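Local coordinates for protein CSE3 (PDB 2Y8Y) that is a CRISPR-associated endoribonuclease that binds and processes CRISPR RNA, retaining the crRNA after cleavage, at residues Pro148-Val160 / Leu172-Leu184. Sequence-based numbering, arbitrary orientation.
With nucleotides of chain B.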
ATOM      1  N   PRO A 148      -8.792   6.494 -19.201  1.00 31.51           N
ATOM      2  CA  PRO A 148      -9.130   5.986 -17.870  1.00 29.90           C
ATOM      3  C   PRO A 148      -8.925   7.067 -16.823  1.00 25.27           C
ATOM      4  O   PRO A 148      -8.094   7.961 -16.996  1.00 23.24           O
ATOM      5  CB  PRO A 148      -8.138   4.839 -17.669  1.00 32.64           C
ATOM      6  CG  PRO A 148      -7.004   5.152 -18.564  1.00 33.55           C
ATOM      7  CD  PRO A 148      -7.603   5.830 -19.759  1.00 33.53           C
ATOM      8  N   TRP A 149      -9.704   6.990 -15.752  1.00 21.85           N
ATOM      9  CA  TRP A 149      -9.630   7.958 -14.679  1.00 19.48           C
ATOM     10  C   TRP A 149      -8.508   7.605 -13.715  1.00 17.12           C
ATOM     11  O   TRP A 149      -8.745   7.143 -12.593  1.00 15.03           O
ATOM     12  CB  TRP A 149     -10.965   8.028 -13.945  1.00 20.41           C
ATOM     13  CG  TRP A 149     -11.137   9.286 -13.193  1.00 32.15           C
ATOM     14  CD1 TRP A 149     -10.194   9.932 -12.447  1.00 29.11           C
ATOM     15  CD2 TRP A 149     -12.318  10.087 -13.131  1.00 39.99           C
ATOM     16  NE1 TRP A 149     -10.723  11.081 -11.910  1.00 34.54           N
ATOM     17  CE2 TRP A 149     -12.028  11.201 -12.319  1.00 40.36           C
ATOM     18  CE3 TRP A 149     -13.599   9.968 -13.678  1.00 46.20           C
ATOM     19  CZ2 TRP A 149     -12.969  12.188 -12.040  1.00 43.48           C
ATOM     20  CZ3 TRP A 149     -14.531  10.948 -13.400  1.00 50.99           C
ATOM     21  CH2 TRP A 149     -14.213  12.043 -12.588  1.00 49.89           C
ATOM     22  N   VAL A 150      -7.278   7.804 -14.173  1.00 17.93           N
ATOM     23  CA  VAL A 150      -6.117   7.571 -13.337  1.00 14.53           C
ATOM     24  C   VAL A 150      -5.010   8.541 -13.708  1.00 13.65           C
ATOM     25  O   VAL A 150      -4.846   8.889 -14.874  1.00 17.85           O
ATOM     26  CB  VAL A 150      -5.596   6.130 -13.431  1.00 18.24           C
ATOM     27  CG1 VAL A 150      -5.081   5.823 -14.840  1.00 22.21           C
ATOM     28  CG2 VAL A 150      -4.512   5.897 -12.374  1.00 15.34           C
ATOM     29  N   GLN A 151      -4.282   8.986 -12.693  1.00 15.08           N
ATOM     30  CA  GLN A 151      -3.108   9.828 -12.877  1.00 14.95           C
ATOM     31  C   GLN A 151      -1.922   9.132 -12.245  1.00 11.37           C
ATOM     32  O   GLN A 151      -2.070   8.454 -11.209  1.00 13.98           O
ATOM     33  CB  GLN A 151      -3.238  11.162 -12.129  1.00 28.33           C
ATOM     34  CG  GLN A 151      -4.550  11.913 -12.229  1.00 36.25           C
ATOM     35  CD  GLN A 151      -4.675  12.955 -11.121  1.00 43.48           C
ATOM     36  OE1 GLN A 151      -5.222  12.677 -10.052  1.00 45.13           O
ATOM     37  NE2 GLN A 151      -4.142  14.151 -11.363  1.00 40.93           N
ATOM     38  N   ILE A 152      -0.741   9.331 -12.823  1.00 13.31           N
ATOM     39  CA  ILE A 152       0.499   8.998 -12.134  1.00 11.90           C
ATOM     40  C   ILE A 152       1.038  10.284 -11.513  1.00 12.42           C
ATOM     41  O   ILE A 152       1.435  11.196 -12.218  1.00 15.24           O
ATOM     42  CB  ILE A 152       1.525   8.335 -13.067  1.00 11.94           C
ATOM     43  CG1 ILE A 152       0.996   6.980 -13.541  1.00 11.83           C
ATOM     44  CG2 ILE A 152       2.831   8.122 -12.323  1.00 11.71           C
ATOM     45  CD1 ILE A 152       1.844   6.322 -14.613  1.00 16.73           C
ATOM     46  N   LEU A 153       1.005  10.342 -10.186  1.00 13.33           N
ATOM     47  CA  LEU A 153       1.409  11.546  -9.456  1.00 13.43           C
ATOM     48  C   LEU A 153       2.910  11.627  -9.243  1.00 13.87           C
ATOM     49  O   LEU A 153       3.460  12.711  -9.071  1.00 16.15           O
ATOM     50  CB  LEU A 153       0.741  11.573  -8.086  1.00 13.30           C
ATOM     51  CG  LEU A 153      -0.786  11.567  -8.027  1.00 21.45           C
ATOM     52  CD1 LEU A 153      -1.232  11.676  -6.578  1.00 19.12           C
ATOM     53  CD2 LEU A 153      -1.354  12.692  -8.858  1.00 25.08           C
ATOM     54  N   GLN A 154       3.550  10.471  -9.205  1.00 12.08           N
ATOM     55  CA  GLN A 154       4.976  10.387  -8.914  1.00 11.82           C
ATOM     56  C   GLN A 154       5.464   9.078  -9.478  1.00 11.11           C
ATOM     57  O   GLN A 154       4.767   8.064  -9.429  1.00 11.66           O
ATOM     58  CB  GLN A 154       5.224  10.414  -7.396  1.00 12.27           C
ATOM     59  CG  GLN A 154       6.714  10.503  -7.047  1.00 15.35           C
ATOM     60  CD  GLN A 154       6.993  10.279  -5.587  1.00 18.28           C
ATOM     61  OE1 GLN A 154       6.498   9.330  -4.994  1.00 16.20           O
ATOM     62  NE2 GLN A 154       7.786  11.163  -4.991  1.00 22.17           N
ATOM     63  N   ASP A 155       6.659   9.102 -10.042  1.00 12.83           N
ATOM     64  CA  ASP A 155       7.293   7.900 -10.543  1.00 13.57           C
ATOM     65  C   ASP A 155       8.754   8.047 -10.169  1.00 13.79           C
ATOM     66  O   ASP A 155       9.476   8.894 -10.727  1.00 15.93           O
ATOM     67  CB  ASP A 155       7.096   7.798 -12.051  1.00 12.68           C
ATOM     68  CG  ASP A 155       7.470   6.446 -12.612  1.00 15.63           C
ATOM     69  OD1 ASP A 155       8.373   5.801 -12.057  1.00 15.87           O
ATOM     70  OD2 ASP A 155       6.860   6.041 -13.629  1.00 14.55           O
ATOM     71  N   THR A 156       9.185   7.247  -9.200  1.00 13.18           N
ATOM     72  CA  THR A 156      10.520   7.415  -8.635  1.00 13.55           C
ATOM     73  C   THR A 156      11.092   6.055  -8.249  1.00 17.20           C
ATOM     74  O   THR A 156      10.555   5.018  -8.640  1.00 16.28           O
ATOM     75  CB  THR A 156      10.490   8.390  -7.443  1.00 15.53           C
ATOM     76  OG1 THR A 156      11.826   8.724  -7.048  1.00 19.68           O
ATOM     77  CG2 THR A 156       9.743   7.797  -6.258  1.00 18.38           C
ATOM     78  N   PHE A 157      12.200   6.055  -7.516  1.00 19.56           N
ATOM     79  CA  PHE A 157      12.786   4.810  -7.039  1.00 20.00           C
ATOM     80  C   PHE A 157      12.951   4.852  -5.528  1.00 19.49           C
ATOM     81  O   PHE A 157      13.305   5.889  -4.966  1.00 24.18           O
ATOM     82  CB  PHE A 157      14.139   4.547  -7.722  1.00 23.31           C
ATOM     83  CG  PHE A 157      14.014   4.156  -9.168  1.00 21.76           C
ATOM     84  CD1 PHE A 157      13.984   5.118 -10.162  1.00 27.61           C
ATOM     85  CD2 PHE A 157      13.898   2.827  -9.532  1.00 23.55           C
ATOM     86  CE1 PHE A 157      13.854   4.754 -11.491  1.00 26.31           C
ATOM     87  CE2 PHE A 157      13.769   2.460 -10.855  1.00 28.66           C
ATOM     88  CZ  PHE A 157      13.746   3.425 -11.835  1.00 29.08           C
ATOM     89  N   LEU A 158      12.665   3.740  -4.870  1.00 19.28           N
ATOM     90  CA  LEU A 158      13.012   3.594  -3.468  1.00 23.18           C
ATOM     91  C   LEU A 158      14.428   3.059  -3.421  1.00 20.78           C
ATOM     92  O   LEU A 158      14.765   2.139  -4.161  1.00 20.63           O
ATOM     93  CB  LEU A 158      12.085   2.595  -2.776  1.00 20.72           C
ATOM     94  CG  LEU A 158      10.579   2.846  -2.865  1.00 23.43           C
ATOM     95  CD1 LEU A 158       9.845   1.802  -2.055  1.00 19.55           C
ATOM     96  CD2 LEU A 158      10.248   4.236  -2.379  1.00 22.31           C
ATOM     97  N   GLU A 159      15.256   3.633  -2.558  1.00 22.99           N
ATOM     98  CA  GLU A 159      16.606   3.129  -2.359  1.00 29.73           C
ATOM     99  C   GLU A 159      16.588   2.194  -1.161  1.00 25.36           C
ATOM    100  O   GLU A 159      16.433   2.633  -0.022  1.00 30.41           O
ATOM    101  CB  GLU A 159      17.578   4.282  -2.121  1.00 36.34           C
ATOM    102  CG  GLU A 159      17.457   5.411  -3.138  1.00 45.17           C
ATOM    103  CD  GLU A 159      17.812   4.974  -4.547  1.00 49.54           C
ATOM    104  OE1 GLU A 159      18.634   4.046  -4.691  1.00 42.00           O
ATOM    105  OE2 GLU A 159      17.267   5.558  -5.510  1.00 53.26           O
ATOM    106  N   VAL A 160      16.741   0.904  -1.421  1.00 27.73           N
ATOM    107  CA  VAL A 160      16.604  -0.090  -0.370  1.00 33.59           C
ATOM    108  C   VAL A 160      17.915  -0.814  -0.098  1.00 34.85           C
ATOM    109  O   VAL A 160      18.575  -1.299  -1.016  1.00 33.83           O
ATOM    110  CB  VAL A 160      15.523  -1.122  -0.722  1.00 25.96           C
ATOM    111  CG1 VAL A 160      15.278  -2.049   0.465  1.00 28.69           C
ATOM    112  CG2 VAL A 160      14.237  -0.424  -1.135  1.00 28.09           C
ATOM    113  N   LEU A 172      22.686  -2.319  -2.299  1.00 67.59           N
ATOM    114  CA  LEU A 172      21.726  -1.279  -2.649  1.00 71.24           C
ATOM    115  C   LEU A 172      20.857  -1.692  -3.829  1.00 68.64           C
ATOM    116  O   LEU A 172      21.352  -1.884  -4.941  1.00 69.52           O
ATOM    117  CB  LEU A 172      22.442   0.034  -2.971  1.00 75.77           C
ATOM    118  CG  LEU A 172      21.572   1.137  -3.585  1.00 75.50           C
ATOM    119  CD1 LEU A 172      20.418   1.504  -2.661  1.00 74.82           C
ATOM    120  CD2 LEU A 172      22.408   2.364  -3.915  1.00 76.10           C
ATOM    121  N   LEU A 173      19.559  -1.826  -3.582  1.00 58.63           N
ATOM    122  CA  LEU A 173      18.618  -2.135  -4.648  1.00 52.42           C
ATOM    123  C   LEU A 173      17.671  -0.964  -4.869  1.00 37.54           C
ATOM    124  O   LEU A 173      17.243  -0.306  -3.920  1.00 31.73           O
ATOM    125  CB  LEU A 173      17.827  -3.403  -4.327  1.00 58.42           C
ATOM    126  CG  LEU A 173      16.878  -3.893  -5.425  1.00 62.85           C
ATOM    127  CD1 LEU A 173      17.615  -4.077  -6.750  1.00 65.72           C
ATOM    128  CD2 LEU A 173      16.193  -5.181  -5.004  1.00 63.91           C
ATOM    129  N   GLN A 174      17.353  -0.706  -6.131  1.00 32.33           N
ATOM    130  CA  GLN A 174      16.411   0.345  -6.474  1.00 27.10           C
ATOM    131  C   GLN A 174      15.093  -0.263  -6.914  1.00 22.75           C
ATOM    132  O   GLN A 174      15.053  -1.115  -7.795  1.00 23.42           O
ATOM    133  CB  GLN A 174      16.979   1.237  -7.571  1.00 26.61           C
ATOM    134  CG  GLN A 174      18.163   2.059  -7.109  1.00 38.52           C
ATOM    135  CD  GLN A 174      19.103   2.403  -8.239  1.00 47.40           C
ATOM    136  OE1 GLN A 174      19.232   1.650  -9.207  1.00 49.51           O
ATOM    137  NE2 GLN A 174      19.768   3.542  -8.124  1.00 50.43           N
ATOM    138  N   VAL A 175      14.016   0.174  -6.278  1.00 15.67           N
ATOM    139  CA  VAL A 175      12.690  -0.365  -6.543  1.00 15.80           C
ATOM    140  C   VAL A 175      11.822   0.746  -7.097  1.00 14.03           C
ATOM    141  O   VAL A 175      11.628   1.766  -6.446  1.00 16.59           O
ATOM    142  CB  VAL A 175      12.058  -0.928  -5.260  1.00 17.31           C
ATOM    143  CG1 VAL A 175      10.663  -1.465  -5.541  1.00 18.67           C
ATOM    144  CG2 VAL A 175      12.960  -2.000  -4.665  1.00 21.98           C
ATOM    145  N   GLN A 176      11.318   0.559  -8.311  1.00 13.52           N
ATOM    146  CA  GLN A 176      10.483   1.582  -8.926  1.00 11.64           C
ATOM    147  C   GLN A 176       9.153   1.727  -8.196  1.00 11.76           C
ATOM    148  O   GLN A 176       8.438   0.747  -7.962  1.00 13.87           O
ATOM    149  CB  GLN A 176      10.279   1.292 -10.420  1.00 13.18           C
ATOM    150  CG  GLN A 176       9.547   2.420 -11.097  1.00 13.29           C
ATOM    151  CD  GLN A 176       9.610   2.378 -12.593  1.00 12.97           C
ATOM    152  OE1 GLN A 176      10.053   1.397 -13.194  1.00 17.38           O
ATOM    153  NE2 GLN A 176       9.181   3.460 -13.208  1.00 13.72           N
ATOM    154  N   ALA A 177       8.823   2.964  -7.836  1.00 11.37           N
ATOM    155  CA  ALA A 177       7.619   3.246  -7.073  1.00 11.00           C
ATOM    156  C   ALA A 177       6.763   4.227  -7.857  1.00 12.05           C
ATOM    157  O   ALA A 177       7.167   5.368  -8.099  1.00 12.26           O
ATOM    158  CB  ALA A 177       7.990   3.823  -5.715  1.00 11.50           C
ATOM    159  N   VAL A 178       5.579   3.769  -8.249  1.00 10.36           N
ATOM    160  CA  VAL A 178       4.676   4.540  -9.075  1.00 10.41           C
ATOM    161  C   VAL A 178       3.442   4.851  -8.241  1.00  9.48           C
ATOM    162  O   VAL A 178       2.763   3.927  -7.758  1.00 10.13           O
ATOM    163  CB  VAL A 178       4.276   3.730 -10.321  1.00  9.14           C
ATOM    164  CG1 VAL A 178       3.331   4.530 -11.201  1.00 11.62           C
ATOM    165  CG2 VAL A 178       5.503   3.340 -11.105  1.00 10.14           C
ATOM    166  N   LEU A 179       3.167   6.138  -8.043  1.00  9.64           N
ATOM    167  CA  LEU A 179       2.026   6.580  -7.256  1.00  9.28           C
ATOM    168  C   LEU A 179       0.839   6.889  -8.160  1.00 11.24           C
ATOM    169  O   LEU A 179       0.854   7.876  -8.909  1.00 11.70           O
ATOM    170  CB  LEU A 179       2.402   7.816  -6.429  1.00 11.48           C
ATOM    171  CG  LEU A 179       1.299   8.363  -5.522  1.00 10.80           C
ATOM    172  CD1 LEU A 179       0.873   7.326  -4.481  1.00 11.91           C
ATOM    173  CD2 LEU A 179       1.805   9.616  -4.846  1.00 12.47           C
ATOM    174  N   PHE A 180      -0.183   6.034  -8.086  1.00 10.30           N
ATOM    175  CA  PHE A 180      -1.407   6.176  -8.870  1.00  9.80           C
ATOM    176  C   PHE A 180      -2.500   6.799  -8.013  1.00  9.76           C
ATOM    177  O   PHE A 180      -2.634   6.475  -6.822  1.00 10.34           O
ATOM    178  CB  PHE A 180      -1.954   4.805  -9.289  1.00 10.51           C
ATOM    179  CG  PHE A 180      -1.063   3.997 -10.198  1.00  8.97           C
ATOM    180  CD1 PHE A 180      -0.996   4.264 -11.568  1.00 10.90           C
ATOM    181  CD2 PHE A 180      -0.378   2.899  -9.698  1.00  9.80           C
ATOM    182  CE1 PHE A 180      -0.231   3.460 -12.415  1.00  9.95           C
ATOM    183  CE2 PHE A 180       0.392   2.101 -10.526  1.00 10.83           C
ATOM    184  CZ  PHE A 180       0.473   2.394 -11.894  1.00 11.32           C
ATOM    185  N   GLU A 181      -3.309   7.663  -8.620  1.00 11.35           N
ATOM    186  CA  GLU A 181      -4.528   8.165  -7.980  1.00 11.52           C
ATOM    187  C   GLU A 181      -5.619   8.226  -9.028  1.00 15.85           C
ATOM    188  O   GLU A 181      -5.364   8.610 -10.167  1.00 16.25           O
ATOM    189  CB  GLU A 181      -4.291   9.563  -7.420  1.00 15.77           C
ATOM    190  CG  GLU A 181      -5.444  10.089  -6.613  1.00 25.96           C
ATOM    191  CD  GLU A 181      -5.099  11.375  -5.902  1.00 32.64           C
ATOM    192  OE1 GLU A 181      -4.932  12.401  -6.589  1.00 35.35           O
ATOM    193  OE2 GLU A 181      -4.990  11.351  -4.659  1.00 44.24           O
ATOM    194  N   GLY A 182      -6.838   7.850  -8.675  1.00 12.33           N
ATOM    195  CA  GLY A 182      -7.907   7.914  -9.644  1.00 14.44           C
ATOM    196  C   GLY A 182      -9.250   7.550  -9.053  1.00 10.75           C
ATOM    197  O   GLY A 182      -9.474   7.687  -7.850  1.00 13.84           O
ATOM    198  N   ARG A 183     -10.142   7.111  -9.928  1.00 12.13           N
ATOM    199  CA  ARG A 183     -11.478   6.692  -9.508  1.00 12.81           C
ATOM    200  C   ARG A 183     -11.763   5.318 -10.091  1.00 12.38           C
ATOM    201  O   ARG A 183     -11.429   5.015 -11.239  1.00 13.10           O
ATOM    202  CB  ARG A 183     -12.538   7.705  -9.955  1.00 14.16           C
ATOM    203  CG  ARG A 183     -12.412   9.054  -9.288  1.00 19.78           C
ATOM    204  CD  ARG A 183     -13.494  10.019  -9.756  1.00 32.31           C
ATOM    205  NE  ARG A 183     -14.838   9.633  -9.316  1.00 42.23           N
ATOM    206  CZ  ARG A 183     -15.856   9.393 -10.138  1.00 56.92           C
ATOM    207  NH1 ARG A 183     -15.688   9.490 -11.449  1.00 63.58           N
ATOM    208  NH2 ARG A 183     -17.041   9.056  -9.652  1.00 58.49           N
ATOM    209  N   LEU A 184     -12.372   4.478  -9.275  1.00 10.46           N
ATOM    210  CA  LEU A 184     -12.694   3.122  -9.686  1.00 10.88           C
ATOM    211  C   LEU A 184     -14.100   2.743  -9.248  1.00 11.42           C
ATOM    212  O   LEU A 184     -14.777   3.497  -8.539  1.00 11.44           O
ATOM    213  CB  LEU A 184     -11.652   2.126  -9.166  1.00 11.07           C
ATOM    214  CG  LEU A 184     -11.397   2.069  -7.654  1.00  9.70           C
ATOM    215  CD1 LEU A 184     -12.607   1.524  -6.902  1.00 12.20           C
ATOM    216  CD2 LEU A 184     -10.175   1.214  -7.354  1.00 12.04           C
TER
ATOM    217  P     C B   2      18.146  -9.099 -11.358  1.00 95.94           P
ATOM    218  OP1   C B   2      19.154 -10.110 -11.761  1.00 99.38           O
ATOM    219  OP2   C B   2      16.724  -9.511 -11.272  1.00 95.59           O
ATOM    220  O5'   C B   2      18.588  -8.402 -10.003  1.00 44.81           O
ATOM    221  C5'   C B   2      19.881  -8.622  -9.470  1.00 41.09           C
ATOM    222  C4'   C B   2      19.822  -9.087  -8.037  1.00 38.57           C
ATOM    223  O4'   C B   2      19.181  -8.080  -7.213  1.00 36.99           O
ATOM    224  C3'   C B   2      19.005 -10.338  -7.758  1.00 33.42           C
ATOM    225  O3'   C B   2      19.667 -11.532  -8.115  1.00 33.03           O
ATOM    226  C2'   C B   2      18.751 -10.209  -6.267  1.00 29.38           C
ATOM    227  O2'   C B   2      19.937 -10.500  -5.540  1.00 31.22           O
ATOM    228  C1'   C B   2      18.482  -8.711  -6.157  1.00 35.72           C
ATOM    229  N1    C B   2      17.042  -8.401  -6.287  1.00 26.28           N
ATOM    230  C2    C B   2      16.251  -8.566  -5.150  1.00 24.56           C
ATOM    231  O2    C B   2      16.796  -8.962  -4.107  1.00 25.68           O
ATOM    232  N3    C B   2      14.926  -8.298  -5.219  1.00 20.96           N
ATOM    233  C4    C B   2      14.391  -7.877  -6.369  1.00 24.90           C
ATOM    234  N4    C B   2      13.077  -7.614  -6.400  1.00 22.02           N
ATOM    235  C5    C B   2      15.179  -7.700  -7.550  1.00 25.43           C
ATOM    236  C6    C B   2      16.492  -7.974  -7.464  1.00 24.27           C
TER
HETATM  237  O   HOH W   1       5.943   6.844  -5.923  1.00 13.48           O
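A long antiparallel beta-hairpin with a beta bulge in one arm pairs Val-150 to Val-160 with Leu-173 to Gly-182, a case of strand pairing surviving an extra residue. The bulge falls at Leu-153 and Gln-154, both opposite Leu-179: Leu-153 N gives its hydrogen to Leu-179 O (2.8 Å), whereas Leu-179 N returns to Gln-154 O (2.9 Å). Leu-153 has a helix-like psi of -27°; regular register resumes at Asp-155 opposite Val-178, and Thr-156 with Ala-177 is the next hydrogen-bonded pair. Beyond the bulge, Leu-158 CG meets Ala-177 CB at 4.0 Å, and Val-160 packs on Val-175. On the opposite face of the hairpin, Ile-152 CG1 lies 3.9 Å from Phe-180 CE1, the two side chains running alongside each other. A water bridges Gln-154 OE1 and, weakly, Ala-177 O.

At the open end, Arg-183 passes over one face of Trp-149. Its CD sits 3.3 Å from the centroid of the six-membered ring in a CH-pi contact; the guanidinium bends toward that ring in a cation-pi geometry doubtful in detail, NH1 being modelled too close.

At the end where the connecting loop is disordered, Leu-173 CD2 touches cytosine C2 of RNA chain B at its N3 (3.4 Å). Salt bridges to Lys-126 and Arg-102 hold Asp-155 and Glu-181. Helix 123-136 packs against Val-150 and Phe-180, while strand 173-186 continues the sheet to strand 98-110, consistent with a ferredoxin-like fold.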